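Probable cell division protein WhiA (Thermotoga maritima, PDB 3HYI) is probably involved in cell division and chromosome segregation, joining a degenerate LAGLIDADG homing-endonuclease domain to a DNA-binding helix-turn-helix domain. Local coordinates at residues A[20-23]-A[27-30]; A[109-114]-A[153-158]; A[170-175]-A[179-184]. All coordinates share one frame; numbering follows the deposited sequence.

Interaction 1 (A[20-23]-A[27-30])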
ATOM      1  N   VAL A  20      21.594   1.708  15.527  1.00 25.22           N
ATOM      2  CA  VAL A  20      22.151   2.587  14.494  1.00 25.26           C
ATOM      3  C   VAL A  20      23.236   3.478  15.128  1.00 25.18           C
ATOM      4  O   VAL A  20      23.094   3.886  16.275  1.00 25.11           O
ATOM      5  CB  VAL A  20      21.040   3.456  13.843  1.00 25.29           C
ATOM      6  CG1 VAL A  20      21.628   4.645  13.082  1.00 25.40           C
ATOM      7  CG2 VAL A  20      20.179   2.603  12.919  1.00 25.39           C
ATOM      8  N   PRO A  21      24.335   3.758  14.399  1.00 25.18           N
ATOM      9  CA  PRO A  21      25.419   4.579  14.959  1.00 25.22           C
ATOM     10  C   PRO A  21      25.010   5.927  15.579  1.00 25.08           C
ATOM     11  O   PRO A  21      23.993   6.509  15.206  1.00 25.25           O
ATOM     12  CB  PRO A  21      26.331   4.819  13.751  1.00 25.22           C
ATOM     13  CG  PRO A  21      26.103   3.651  12.878  1.00 25.19           C
ATOM     14  CD  PRO A  21      24.656   3.300  13.033  1.00 25.26           C
ATOM     15  N   PHE A  22      25.816   6.393  16.529  1.00 25.01           N
ATOM     16  CA  PHE A  22      25.669   7.725  17.116  1.00 24.89           C
ATOM     17  C   PHE A  22      26.705   8.628  16.449  1.00 24.65           C
ATOM     18  O   PHE A  22      27.882   8.619  16.817  1.00 24.76           O
ATOM     19  CB  PHE A  22      25.871   7.669  18.634  1.00 24.99           C
ATOM     20  CG  PHE A  22      25.078   6.583  19.305  1.00 25.10           C
ATOM     21  CD1 PHE A  22      23.730   6.753  19.584  1.00 25.37           C
ATOM     22  CD2 PHE A  22      25.681   5.381  19.643  1.00 25.66           C
ATOM     23  CE1 PHE A  22      23.001   5.740  20.198  1.00 25.52           C
ATOM     24  CE2 PHE A  22      24.958   4.367  20.255  1.00 25.89           C
ATOM     25  CZ  PHE A  22      23.617   4.549  20.531  1.00 25.71           C
ATOM     26  N   GLY A  23      26.257   9.385  15.450  1.00 24.38           N
ATOM     27  CA  GLY A  23      27.144  10.153  14.573  1.00 24.02           C
ATOM     28  C   GLY A  23      28.062  11.102  15.308  1.00 23.76           C
ATOM     29  O   GLY A  23      29.260  11.184  15.020  1.00 23.62           O
ATOM     30  N   GLU A  27      24.182  15.078  16.848  1.00 21.60           N
ATOM     31  CA  GLU A  27      23.193  14.184  16.250  1.00 21.56           C
ATOM     32  C   GLU A  27      22.456  13.364  17.309  1.00 21.28           C
ATOM     33  O   GLU A  27      21.270  13.071  17.157  1.00 21.23           O
ATOM     34  CB  GLU A  27      23.865  13.256  15.239  1.00 21.62           C
ATOM     35  CG  GLU A  27      24.280  13.952  13.961  1.00 22.16           C
ATOM     36  CD  GLU A  27      25.326  13.173  13.194  1.00 22.91           C
ATOM     37  OE1 GLU A  27      24.948  12.227  12.473  1.00 23.86           O
ATOM     38  OE2 GLU A  27      26.526  13.502  13.314  1.00 23.20           O
ATOM     39  N   VAL A  28      23.161  13.002  18.380  1.00 21.11           N
ATOM     40  CA  VAL A  28      22.558  12.295  19.512  1.00 20.94           C
ATOM     41  C   VAL A  28      21.531  13.179  20.225  1.00 21.01           C
ATOM     42  O   VAL A  28      20.429  12.725  20.547  1.00 21.01           O
ATOM     43  CB  VAL A  28      23.639  11.822  20.517  1.00 20.94           C
ATOM     44  CG1 VAL A  28      23.009  11.320  21.815  1.00 20.45           C
ATOM     45  CG2 VAL A  28      24.509  10.742  19.884  1.00 20.49           C
ATOM     46  N   ILE A  29      21.894  14.438  20.468  1.00 21.03           N
ATOM     47  CA  ILE A  29      20.984  15.399  21.098  1.00 21.00           C
ATOM     48  C   ILE A  29      19.832  15.754  20.155  1.00 20.94           C
ATOM     49  O   ILE A  29      18.702  15.956  20.603  1.00 21.03           O
ATOM     50  CB  ILE A  29      21.725  16.677  21.548  1.00 20.94           C
ATOM     51  CG1 ILE A  29      22.612  16.375  22.763  1.00 20.90           C
ATOM     52  CG2 ILE A  29      20.746  17.782  21.902  1.00 21.00           C
ATOM     53  CD1 ILE A  29      23.626  17.457  23.062  1.00 20.12           C
ATOM     54  N   SER A  30      20.120  15.819  18.856  1.00 20.87           N
ATOM     55  CA  SER A  30      19.092  16.074  17.850  1.00 20.62           C
ATOM     56  C   SER A  30      18.056  14.951  17.833  1.00 20.66           C
ATOM     57  O   SER A  30      16.851  15.213  17.778  1.00 20.58           O
ATOM     58  CB  SER A  30      19.717  16.243  16.461  1.00 20.62           C
ATOM     59  OG  SER A  30      18.744  16.609  15.499  1.00 19.99           O
TER
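Phe-22 and Val-28 meet at an oblique angle, with one methyl of the valine set against the root of the aromatic side chain. The touching atoms are Val-28 CG2 and Phe-22 CB, 3.6 Å apart; the same methyl lies 4.1 Å from Phe-22 CD1, so it reaches the start of the ring and not its middle. CG2 is the branch anti to the valine's carbonyl carbon, and this placement beside the backbone N turns it back toward the loop that precedes the helix. One face of the phenylalanine ring is taken by its own chain: Val-20 O stands 4.2 Å above the plane of the Phe-22 ring, over its centre. Beyond these atoms the ring packs on helix 56-68, where it meets Tyr-68.

The second half of the contact is made by a carboxylate lying alongside bare backbone. The bond from CA to CB of Glu-27 is directed toward 20-23 and the chain runs on extended past CG, bringing OE2 to 3.5 Å from Gly-23 C and OE1 to 3.7 Å from Gly-23 CA. No hydrogen bond crosses between the segments; Glu-27 OE2 is instead bonded to Ser-24 OG, which ties the carboxylate to the residue just before the helix.

The arrangement is that of a loop folding back onto the first turns of the helix it leads into. That helix, 25-39, packs against helix 108-122, consistent with the helix pairing of the LAGLIDADG homing-endonuclease fold.

Interaction 2 (A[109-114]-A[153-158])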
ATOM      1  N   ALA A 109      22.351  16.031   8.440  1.00 22.35           N
ATOM      2  CA  ALA A 109      22.760  15.050   9.445  1.00 22.07           C
ATOM      3  C   ALA A 109      21.934  15.212  10.726  1.00 21.76           C
ATOM      4  O   ALA A 109      21.396  14.240  11.252  1.00 21.65           O
ATOM      5  CB  ALA A 109      24.247  15.182   9.745  1.00 21.89           C
ATOM      6  N   LEU A 110      21.827  16.443  11.213  1.00 21.60           N
ATOM      7  CA  LEU A 110      21.012  16.733  12.397  1.00 21.47           C
ATOM      8  C   LEU A 110      19.541  16.401  12.151  1.00 21.34           C
ATOM      9  O   LEU A 110      18.871  15.840  13.017  1.00 21.01           O
ATOM     10  CB  LEU A 110      21.142  18.205  12.804  1.00 21.45           C
ATOM     11  CG  LEU A 110      22.538  18.681  13.216  1.00 21.66           C
ATOM     12  CD1 LEU A 110      22.557  20.198  13.400  1.00 21.77           C
ATOM     13  CD2 LEU A 110      22.997  17.979  14.492  1.00 21.55           C
ATOM     14  N   PHE A 111      19.051  16.741  10.962  1.00 21.37           N
ATOM     15  CA  PHE A 111      17.652  16.510  10.612  1.00 21.53           C
ATOM     16  C   PHE A 111      17.290  15.025  10.524  1.00 21.47           C
ATOM     17  O   PHE A 111      16.205  14.624  10.944  1.00 21.26           O
ATOM     18  CB  PHE A 111      17.307  17.213   9.300  1.00 21.64           C
ATOM     19  CG  PHE A 111      15.881  17.026   8.875  1.00 21.76           C
ATOM     20  CD1 PHE A 111      14.847  17.543   9.643  1.00 22.12           C
ATOM     21  CD2 PHE A 111      15.573  16.328   7.716  1.00 21.88           C
ATOM     22  CE1 PHE A 111      13.525  17.373   9.261  1.00 22.24           C
ATOM     23  CE2 PHE A 111      14.255  16.156   7.326  1.00 22.23           C
ATOM     24  CZ  PHE A 111      13.229  16.678   8.100  1.00 22.30           C
ATOM     25  N   VAL A 112      18.196  14.214   9.983  1.00 21.55           N
ATOM     26  CA  VAL A 112      17.961  12.773   9.876  1.00 21.65           C
ATOM     27  C   VAL A 112      17.845  12.122  11.252  1.00 21.48           C
ATOM     28  O   VAL A 112      17.006  11.252  11.464  1.00 21.47           O
ATOM     29  CB  VAL A 112      19.065  12.082   9.057  1.00 21.74           C
ATOM     30  CG1 VAL A 112      19.002  10.574   9.222  1.00 22.10           C
ATOM     31  CG2 VAL A 112      18.932  12.459   7.597  1.00 21.88           C
ATOM     32  N   SER A 113      18.688  12.559  12.182  1.00 21.44           N
ATOM     33  CA  SER A 113      18.652  12.070  13.554  1.00 21.37           C
ATOM     34  C   SER A 113      17.376  12.507  14.275  1.00 21.27           C
ATOM     35  O   SER A 113      16.788  11.730  15.023  1.00 21.11           O
ATOM     36  CB  SER A 113      19.880  12.562  14.320  1.00 21.41           C
ATOM     37  OG  SER A 113      21.062  11.989  13.790  1.00 21.94           O
ATOM     38  N   PHE A 114      16.959  13.750  14.041  1.00 21.17           N
ATOM     39  CA  PHE A 114      15.697  14.274  14.566  1.00 21.10           C
ATOM     40  C   PHE A 114      14.515  13.462  14.040  1.00 21.22           C
ATOM     41  O   PHE A 114      13.615  13.109  14.802  1.00 21.55           O
ATOM     42  CB  PHE A 114      15.551  15.751  14.183  1.00 21.02           C
ATOM     43  CG  PHE A 114      14.307  16.412  14.718  1.00 20.73           C
ATOM     44  CD1 PHE A 114      14.156  16.646  16.080  1.00 20.62           C
ATOM     45  CD2 PHE A 114      13.304  16.835  13.854  1.00 20.30           C
ATOM     46  CE1 PHE A 114      13.015  17.271  16.574  1.00 20.44           C
ATOM     47  CE2 PHE A 114      12.164  17.461  14.341  1.00 20.47           C
ATOM     48  CZ  PHE A 114      12.021  17.679  15.707  1.00 20.17           C
ATOM     49  N   ASP A 153      12.881  19.788   1.131  1.00 25.78           N
ATOM     50  CA  ASP A 153      14.148  20.425   0.754  1.00 25.95           C
ATOM     51  C   ASP A 153      15.293  19.419   0.633  1.00 26.12           C
ATOM     52  O   ASP A 153      16.020  19.417  -0.362  1.00 26.15           O
ATOM     53  CB  ASP A 153      14.537  21.509   1.769  1.00 25.99           C
ATOM     54  CG  ASP A 153      13.579  22.694   1.770  1.00 26.16           C
ATOM     55  OD1 ASP A 153      13.452  23.349   2.828  1.00 26.49           O
ATOM     56  OD2 ASP A 153      12.953  22.975   0.725  1.00 26.08           O
ATOM     57  N   PHE A 154      15.440  18.566   1.644  1.00 26.32           N
ATOM     58  CA  PHE A 154      16.563  17.626   1.710  1.00 26.51           C
ATOM     59  C   PHE A 154      16.365  16.366   0.870  1.00 26.84           C
ATOM     60  O   PHE A 154      17.295  15.920   0.202  1.00 26.91           O
ATOM     61  CB  PHE A 154      16.843  17.213   3.160  1.00 26.37           C
ATOM     62  CG  PHE A 154      17.408  18.319   4.019  1.00 26.18           C
ATOM     63  CD1 PHE A 154      18.553  19.006   3.634  1.00 25.86           C
ATOM     64  CD2 PHE A 154      16.815  18.646   5.232  1.00 25.87           C
ATOM     65  CE1 PHE A 154      19.081  20.012   4.431  1.00 25.66           C
ATOM     66  CE2 PHE A 154      17.342  19.650   6.035  1.00 25.81           C
ATOM     67  CZ  PHE A 154      18.475  20.334   5.632  1.00 25.50           C
ATOM     68  N   PHE A 155      15.167  15.788   0.917  1.00 27.32           N
ATOM     69  CA  PHE A 155      14.920  14.471   0.320  1.00 27.65           C
ATOM     70  C   PHE A 155      13.857  14.453  -0.783  1.00 28.06           C
ATOM     71  O   PHE A 155      13.538  13.386  -1.310  1.00 28.13           O
ATOM     72  CB  PHE A 155      14.531  13.482   1.422  1.00 27.63           C
ATOM     73  CG  PHE A 155      15.593  13.298   2.470  1.00 27.75           C
ATOM     74  CD1 PHE A 155      16.688  12.481   2.225  1.00 27.72           C
ATOM     75  CD2 PHE A 155      15.501  13.943   3.698  1.00 27.70           C
ATOM     76  CE1 PHE A 155      17.675  12.307   3.185  1.00 27.79           C
ATOM     77  CE2 PHE A 155      16.487  13.775   4.664  1.00 27.66           C
ATOM     78  CZ  PHE A 155      17.574  12.957   4.407  1.00 27.68           C
ATOM     79  N   ASN A 156      13.318  15.620  -1.134  1.00 28.51           N
ATOM     80  CA  ASN A 156      12.217  15.717  -2.103  1.00 28.94           C
ATOM     81  C   ASN A 156      11.032  14.816  -1.726  1.00 29.23           C
ATOM     82  O   ASN A 156      10.364  14.252  -2.593  1.00 29.29           O
ATOM     83  CB  ASN A 156      12.716  15.397  -3.519  1.00 28.97           C
ATOM     84  CG  ASN A 156      11.742  15.839  -4.599  1.00 29.15           C
ATOM     85  OD1 ASN A 156      11.342  17.003  -4.655  1.00 29.61           O
ATOM     86  ND2 ASN A 156      11.363  14.911  -5.469  1.00 29.26           N
ATOM     87  N   ILE A 157      10.785  14.687  -0.423  1.00 29.58           N
ATOM     88  CA  ILE A 157       9.677  13.882   0.083  1.00 29.82           C
ATOM     89  C   ILE A 157       8.466  14.783   0.291  1.00 30.10           C
ATOM     90  O   ILE A 157       8.535  15.763   1.035  1.00 30.12           O
ATOM     91  CB  ILE A 157      10.042  13.170   1.409  1.00 29.77           C
ATOM     92  CG1 ILE A 157      10.982  11.993   1.136  1.00 29.78           C
ATOM     93  CG2 ILE A 157       8.793  12.659   2.119  1.00 29.91           C
ATOM     94  CD1 ILE A 157      11.529  11.330   2.394  1.00 29.18           C
ATOM     95  N   ASN A 158       7.369  14.454  -0.387  1.00 30.38           N
ATOM     96  CA  ASN A 158       6.104  15.154  -0.211  1.00 30.56           C
ATOM     97  C   ASN A 158       5.295  14.475   0.883  1.00 30.82           C
ATOM     98  O   ASN A 158       5.055  13.269   0.826  1.00 30.93           O
ATOM     99  CB  ASN A 158       5.306  15.169  -1.516  1.00 30.53           C
ATOM    100  CG  ASN A 158       5.988  15.972  -2.604  1.00 30.37           C
ATOM    101  OD1 ASN A 158       6.179  17.182  -2.472  1.00 29.86           O
ATOM    102  ND2 ASN A 158       6.361  15.301  -3.687  1.00 30.12           N
TER
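Phe-111, on helix 108-122, meets two successive phenylalanines, Phe-154 and Phe-155, at the end of helix 141-155. The rings of Phe-111 and Phe-154 meet at a slant, their planes inclined at 37° and their centroids 5.6 Å apart. The closest atoms of this pair are the two CD2 carbons, Phe-111 CD2 and Phe-154 CD2, at 3.6 Å. With Phe-155 the meeting is edge against edge, Phe-111 CD2 lying 4.1 Å from Phe-155 CE2 near both ring planes, while the two side chains run past each other in opposite senses. Phe-111 CG stands anti to the backbone N (chi1 -180°), which carries the ring from its helix to the end of helix 141-155. With an alanine here the ring is gone; Phe-154 would probably be left without this aromatic partner and freer to turn, and the edge of Phe-155 would lose one of its neighbours.

The aliphatic share falls to Val-112, whose CG2 sits 3.5 Å from Phe-155 CZ, at the ring edge; these side chains cross at about a right angle. Phe-155 also touches Val-180 and Ala-184 of helix 175-184.

No hydrogen bond or charge pair bridges the two segments, so cohesion rests on carbon-carbon packing: dispersion and the shielding of Phe-111 from water, with Phe-154 toward the exposed margin.

Interaction 3 (A[170-175]-A[179-184])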
ATOM      1  N   LEU A 170       1.686  13.937  10.527  1.00 31.21           N
ATOM      2  CA  LEU A 170       2.389  14.112   9.263  1.00 30.81           C
ATOM      3  C   LEU A 170       2.443  12.733   8.608  1.00 30.38           C
ATOM      4  O   LEU A 170       2.782  11.756   9.272  1.00 30.27           O
ATOM      5  CB  LEU A 170       3.799  14.649   9.521  1.00 30.85           C
ATOM      6  CG  LEU A 170       4.507  15.373   8.375  1.00 30.94           C
ATOM      7  CD1 LEU A 170       5.838  15.936   8.853  1.00 31.29           C
ATOM      8  CD2 LEU A 170       4.718  14.442   7.205  1.00 31.25           C
ATOM      9  N   TYR A 171       2.099  12.638   7.323  1.00 29.87           N
ATOM     10  CA  TYR A 171       2.061  11.332   6.653  1.00 29.54           C
ATOM     11  C   TYR A 171       2.684  11.314   5.257  1.00 29.09           C
ATOM     12  O   TYR A 171       2.621  12.295   4.520  1.00 28.89           O
ATOM     13  CB  TYR A 171       0.625  10.781   6.606  1.00 29.54           C
ATOM     14  CG  TYR A 171      -0.276  11.449   5.596  1.00 29.60           C
ATOM     15  CD1 TYR A 171      -0.403  10.942   4.304  1.00 29.42           C
ATOM     16  CD2 TYR A 171      -1.008  12.586   5.931  1.00 29.52           C
ATOM     17  CE1 TYR A 171      -1.225  11.553   3.373  1.00 29.54           C
ATOM     18  CE2 TYR A 171      -1.837  13.201   5.005  1.00 29.49           C
ATOM     19  CZ  TYR A 171      -1.940  12.681   3.729  1.00 29.52           C
ATOM     20  OH  TYR A 171      -2.761  13.285   2.805  1.00 29.87           O
ATOM     21  N   ILE A 172       3.285  10.174   4.921  1.00 28.80           N
ATOM     22  CA  ILE A 172       3.851   9.911   3.599  1.00 28.57           C
ATOM     23  C   ILE A 172       3.110   8.723   3.000  1.00 28.33           C
ATOM     24  O   ILE A 172       3.024   7.667   3.625  1.00 28.35           O
ATOM     25  CB  ILE A 172       5.355   9.561   3.684  1.00 28.59           C
ATOM     26  CG1 ILE A 172       6.143  10.691   4.354  1.00 28.71           C
ATOM     27  CG2 ILE A 172       5.921   9.283   2.296  1.00 28.56           C
ATOM     28  CD1 ILE A 172       7.543  10.287   4.759  1.00 28.70           C
ATOM     29  N   LYS A 173       2.576   8.899   1.793  1.00 28.05           N
ATOM     30  CA  LYS A 173       1.793   7.853   1.125  1.00 27.80           C
ATOM     31  C   LYS A 173       2.485   7.245  -0.103  1.00 27.55           C
ATOM     32  O   LYS A 173       2.104   6.169  -0.555  1.00 27.43           O
ATOM     33  CB  LYS A 173       0.417   8.392   0.728  1.00 27.85           C
ATOM     34  CG  LYS A 173       0.452   9.580  -0.219  1.00 27.92           C
ATOM     35  CD  LYS A 173      -0.888   9.807  -0.886  1.00 27.98           C
ATOM     36  CE  LYS A 173      -0.749  10.737  -2.075  1.00 28.03           C
ATOM     37  NZ  LYS A 173      -2.067  11.155  -2.619  1.00 28.08           N
ATOM     38  N   SER A 174       3.476   7.943  -0.651  1.00 27.33           N
ATOM     39  CA  SER A 174       4.284   7.405  -1.743  1.00 27.16           C
ATOM     40  C   SER A 174       5.237   6.341  -1.205  1.00 26.94           C
ATOM     41  O   SER A 174       6.024   6.615  -0.302  1.00 26.85           O
ATOM     42  CB  SER A 174       5.086   8.523  -2.417  1.00 27.12           C
ATOM     43  OG  SER A 174       6.117   7.993  -3.232  1.00 27.42           O
ATOM     44  N   ILE A 175       5.169   5.134  -1.766  1.00 26.79           N
ATOM     45  CA  ILE A 175       6.057   4.044  -1.354  1.00 26.72           C
ATOM     46  C   ILE A 175       7.517   4.358  -1.695  1.00 26.73           C
ATOM     47  O   ILE A 175       8.432   3.888  -1.016  1.00 26.74           O
ATOM     48  CB  ILE A 175       5.639   2.683  -1.977  1.00 26.68           C
ATOM     49  CG1 ILE A 175       6.327   1.516  -1.257  1.00 26.50           C
ATOM     50  CG2 ILE A 175       5.936   2.649  -3.478  1.00 26.55           C
ATOM     51  CD1 ILE A 175       6.053   1.458   0.239  1.00 26.33           C
ATOM     52  N   LEU A 179      10.465   4.614   1.324  1.00 25.03           N
ATOM     53  CA  LEU A 179      11.750   3.914   1.271  1.00 24.76           C
ATOM     54  C   LEU A 179      12.931   4.866   1.463  1.00 24.52           C
ATOM     55  O   LEU A 179      13.900   4.525   2.147  1.00 24.42           O
ATOM     56  CB  LEU A 179      11.894   3.147  -0.052  1.00 24.71           C
ATOM     57  CG  LEU A 179      11.018   1.896  -0.166  1.00 24.66           C
ATOM     58  CD1 LEU A 179      11.005   1.367  -1.592  1.00 23.89           C
ATOM     59  CD2 LEU A 179      11.489   0.821   0.811  1.00 24.45           C
ATOM     60  N   VAL A 180      12.847   6.050   0.857  1.00 24.21           N
ATOM     61  CA  VAL A 180      13.866   7.089   1.024  1.00 24.01           C
ATOM     62  C   VAL A 180      13.959   7.506   2.489  1.00 24.01           C
ATOM     63  O   VAL A 180      15.052   7.617   3.047  1.00 23.96           O
ATOM     64  CB  VAL A 180      13.549   8.346   0.177  1.00 23.95           C
ATOM     65  CG1 VAL A 180      14.568   9.442   0.447  1.00 23.84           C
ATOM     66  CG2 VAL A 180      13.512   8.002  -1.308  1.00 23.61           C
ATOM     67  N   PHE A 181      12.795   7.737   3.091  1.00 23.95           N
ATOM     68  CA  PHE A 181      12.691   8.103   4.498  1.00 23.93           C
ATOM     69  C   PHE A 181      13.319   7.037   5.387  1.00 23.79           C
ATOM     70  O   PHE A 181      14.155   7.342   6.243  1.00 23.82           O
ATOM     71  CB  PHE A 181      11.218   8.291   4.876  1.00 24.00           C
ATOM     72  CG  PHE A 181      11.004   8.740   6.292  1.00 24.15           C
ATOM     73  CD1 PHE A 181      10.906  10.092   6.599  1.00 24.29           C
ATOM     74  CD2 PHE A 181      10.890   7.810   7.320  1.00 24.19           C
ATOM     75  CE1 PHE A 181      10.707  10.509   7.909  1.00 24.14           C
ATOM     76  CE2 PHE A 181      10.692   8.220   8.633  1.00 23.80           C
ATOM     77  CZ  PHE A 181      10.597   9.571   8.927  1.00 23.86           C
ATOM     78  N   LEU A 182      12.919   5.787   5.171  1.00 23.63           N
ATOM     79  CA  LEU A 182      13.394   4.675   5.993  1.00 23.58           C
ATOM     80  C   LEU A 182      14.898   4.458   5.859  1.00 23.49           C
ATOM     81  O   LEU A 182      15.583   4.240   6.856  1.00 23.46           O
ATOM     82  CB  LEU A 182      12.640   3.384   5.653  1.00 23.52           C
ATOM     83  CG  LEU A 182      11.166   3.349   6.075  1.00 23.37           C
ATOM     84  CD1 LEU A 182      10.509   2.086   5.553  1.00 23.29           C
ATOM     85  CD2 LEU A 182      11.014   3.446   7.587  1.00 23.11           C
ATOM     86  N   GLU A 183      15.406   4.518   4.630  1.00 23.52           N
ATOM     87  CA  GLU A 183      16.838   4.357   4.394  1.00 23.52           C
ATOM     88  C   GLU A 183      17.645   5.519   4.979  1.00 23.45           C
ATOM     89  O   GLU A 183      18.724   5.309   5.526  1.00 23.27           O
ATOM     90  CB  GLU A 183      17.140   4.212   2.903  1.00 23.50           C
ATOM     91  CG  GLU A 183      18.604   3.884   2.631  1.00 23.81           C
ATOM     92  CD  GLU A 183      18.863   3.384   1.228  1.00 24.47           C
ATOM     93  OE1 GLU A 183      17.914   3.317   0.415  1.00 25.35           O
ATOM     94  OE2 GLU A 183      20.032   3.061   0.933  1.00 24.82           O
ATOM     95  N   ALA A 184      17.115   6.734   4.860  1.00 23.52           N
ATOM     96  CA  ALA A 184      17.753   7.919   5.436  1.00 23.63           C
ATOM     97  C   ALA A 184      17.992   7.758   6.940  1.00 23.76           C
ATOM     98  O   ALA A 184      19.072   8.082   7.434  1.00 23.81           O
ATOM     99  CB  ALA A 184      16.912   9.164   5.160  1.00 23.53           C
TER
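The ring of Phe-181 receives the end of Ile-172 obliquely, so that the methyl is neither squarely over a face nor at an edge. Ile-172 CD1 lies 3.8 Å from Phe-181 CD1 and 4.1 Å from Phe-181 CG, on the part of the ring nearest its own backbone. Both residues direct the bond from CA to CB toward the other segment, and the long directions of their side chains cross at a slant. Phe-181 places CG anti to the backbone N (chi1 -177°), extending the ring from the helix toward the sheet; Ile-172 answers with CG1 beside its own backbone N and CD1 stretched on from there. Both are buried, and the meeting is wholly apolar.

The other link is backbone. Leu-179 N donates to Ile-175 O at 3.2 Å with an N-H...O angle of 157°, the helical i to i+4 bond of the first turn. Around the same oxygen the Leu-179 side chain closes in, with CG 3.4 Å and CD1 3.6 Å from Ile-175 O. One step earlier, Ser-174 is the N-cap, its OG accepting from Asp-177 N and satisfying a backbone N-H of the first turn.

Strand 168-172 leads through a two-residue connection into helix 175-184, which folds back over the sheet: Phe-181 also touches Leu-134 and Ile-136 of the neighbouring strand 134-138 and Leu-151 of helix 141-155, while Ile-175 and Leu-179 pack on helix 189-201.

From the N terminus the three contacts follow in series; none encloses or crosses another. Interaction 1 closes a short turn at the start of helix 25-39. Interaction 2 closes a much longer loop, bringing together helices 108-122 and 141-155 across intervening helix and strand. Interaction 3 again closes a tight turn, from strand 168-172 into helix 175-184. In space interaction 2 is the middle member. It meets interaction 1 through a probable hydrogen bond between Ser-30 OG and Leu-110 O, 2.6 Å, and interaction 3 where Ile-157 packs on Ile-172. Helix 25-39 is thereby connected, by way of helices 108-122 and 141-155, to helix 175-184 on its sheet. Interactions 1 and 3 do not touch.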